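Local coordinates for outer membrane protein Omp121 (Bacteroides thetaiotaomicron, PDB 5FQ8) that probably imports a substrate across the bacterial outer membrane as a TonB-dependent, calcium-binding transporter, at residues T713-W718 / K811-S816. Residues are numbered along the deposited sequence; the frame is centred on the assembly and turned at random.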
# COMPACT_ATOMS: atom_id res chain seq x y z
N THR B 713 63.28 14.24 19.33
CA THR B 713 63.98 15.33 19.99
C THR B 713 62.96 16.18 20.73
O THR B 713 61.85 15.72 21.02
CB THR B 713 64.77 16.17 18.98
OG1 THR B 713 63.89 17.02 18.24
CG2 THR B 713 65.51 15.28 18.03
N LYS B 714 63.31 17.43 21.06
CA LYS B 714 62.37 18.28 21.78
C LYS B 714 61.27 18.77 20.85
O LYS B 714 60.10 18.81 21.24
CB LYS B 714 63.12 19.44 22.43
CG LYS B 714 62.24 20.55 23.01
CD LYS B 714 62.49 21.87 22.29
CE LYS B 714 61.59 22.98 22.81
NZ LYS B 714 61.66 24.20 21.96
N ASP B 715 61.62 19.09 19.61
CA ASP B 715 60.69 19.67 18.66
C ASP B 715 60.31 18.74 17.52
O ASP B 715 59.57 19.16 16.63
CB ASP B 715 61.27 20.96 18.08
CG ASP B 715 61.30 22.08 19.08
OD1 ASP B 715 60.44 22.09 19.97
OD2 ASP B 715 62.19 22.94 18.98
N PHE B 716 60.78 17.50 17.50
CA PHE B 716 60.52 16.65 16.35
C PHE B 716 60.47 15.19 16.77
O PHE B 716 61.38 14.71 17.45
CB PHE B 716 61.58 16.83 15.26
CG PHE B 716 61.38 15.92 14.09
CD1 PHE B 716 60.38 16.15 13.18
CD2 PHE B 716 62.19 14.82 13.92
CE1 PHE B 716 60.20 15.31 12.10
CE2 PHE B 716 62.01 13.98 12.84
CZ PHE B 716 61.01 14.22 11.94
N SER B 717 59.43 14.50 16.34
CA SER B 717 59.32 13.07 16.53
C SER B 717 58.82 12.43 15.23
O SER B 717 58.10 13.05 14.45
CB SER B 717 58.40 12.72 17.72
OG SER B 717 57.08 13.18 17.55
N TRP B 718 59.27 11.21 15.01
CA TRP B 718 58.89 10.42 13.85
C TRP B 718 58.53 9.04 14.34
O TRP B 718 59.35 8.37 14.97
CB TRP B 718 60.01 10.32 12.83
CG TRP B 718 59.74 9.36 11.71
CD1 TRP B 718 58.52 9.01 11.21
CD2 TRP B 718 60.70 8.61 10.96
NE1 TRP B 718 58.67 8.10 10.20
CE2 TRP B 718 60.00 7.84 10.02
CE3 TRP B 718 62.09 8.53 10.98
CZ2 TRP B 718 60.63 7.00 9.13
CZ3 TRP B 718 62.72 7.69 10.09
CH2 TRP B 718 61.98 6.94 9.18
N LYS B 811 55.70 14.85 14.07
CA LYS B 811 55.33 16.01 14.87
C LYS B 811 56.53 16.94 14.95
O LYS B 811 57.58 16.54 15.46
CB LYS B 811 54.87 15.60 16.27
CG LYS B 811 53.75 14.58 16.29
CD LYS B 811 53.03 14.55 17.62
CE LYS B 811 52.30 15.87 17.88
NZ LYS B 811 51.51 15.88 19.15
N TYR B 812 56.38 18.15 14.45
CA TYR B 812 57.40 19.19 14.57
C TYR B 812 56.79 20.42 15.22
O TYR B 812 56.12 21.21 14.55
CB TYR B 812 58.02 19.52 13.22
CG TYR B 812 58.96 20.69 13.28
CD1 TYR B 812 60.17 20.61 13.94
CD2 TYR B 812 58.63 21.90 12.68
CE1 TYR B 812 61.03 21.68 14.01
CE2 TYR B 812 59.47 22.98 12.73
CZ TYR B 812 60.67 22.87 13.40
OH TYR B 812 61.53 23.95 13.46
N LYS B 813 57.04 20.59 16.51
CA LYS B 813 56.50 21.72 17.27
C LYS B 813 54.99 21.67 17.26
O LYS B 813 54.38 20.87 17.97
CB LYS B 813 56.99 23.06 16.71
CG LYS B 813 58.37 23.47 17.15
CD LYS B 813 58.93 24.52 16.21
CE LYS B 813 60.01 25.40 16.87
NZ LYS B 813 61.26 24.67 17.17
N GLY B 814 54.37 22.51 16.44
CA GLY B 814 52.93 22.55 16.39
C GLY B 814 52.31 21.77 15.25
O GLY B 814 51.10 21.57 15.23
N ILE B 815 53.12 21.34 14.31
CA ILE B 815 52.63 20.68 13.11
C ILE B 815 52.58 19.18 13.33
O ILE B 815 53.39 18.61 14.06
CB ILE B 815 53.52 21.05 11.91
CG1 ILE B 815 53.47 22.54 11.68
CG2 ILE B 815 53.09 20.34 10.65
CD1 ILE B 815 54.73 23.21 11.99
N SER B 816 51.56 18.54 12.74
CA SER B 816 51.42 17.09 12.76
C SER B 816 51.23 16.59 11.34
O SER B 816 50.73 17.32 10.48
CB SER B 816 50.24 16.66 13.62
OG SER B 816 49.92 17.67 14.56
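S717 and K811 face each other as an antiparallel hydrogen-bonded pair. S717 N donates to K811 O at 2.9 Å, and K811 N returns a bond to S717 O at 3.0 Å. Next along, F716 and Y812 form a non-hydrogen-bonded pair. A CA-H...O contact from F716 CA to K811 O runs beside the first bond. K813 N then donates to D715 O at 2.9 Å, bent to 134° at the hydrogen.

The salt bridge of D715 and K813 completes this close-packed part. The K813 chain passes over one face of the Y812 ring, with CD above it toward the rim. It then bends at chi4 (69°), and NZ meets D715 OD2 at 2.7 Å from above the carboxylate plane.

The F716/Y812 and S717/K811 side chains meet less closely. On one face of the sheet, F716 and Y812 lie roughly perpendicular. F716 CD1 comes 4.1 Å from Y812 CB, which lies at the edge of the phenylalanine ring. On the other face, S717 OG lies 3.5 Å from K811 CB.

The loose side is the surface, where the rest of the K811 chain runs off from the serine. There K714 NZ holds D715 OD1 only weakly, at 3.1 Å. K714, D715 and K813 thus form a salt-bridge network. Two ammonium groups draw on one carboxylate, which probably keeps it ionised.

Y812 to I815 is a type II' beta turn. Strand 697-712 flanks the contact, and its I711 touches F716. Two neighbouring hairpins thus pair edge to edge at the barrel rim, as in the transmembrane barrel of TonB-dependent receptors.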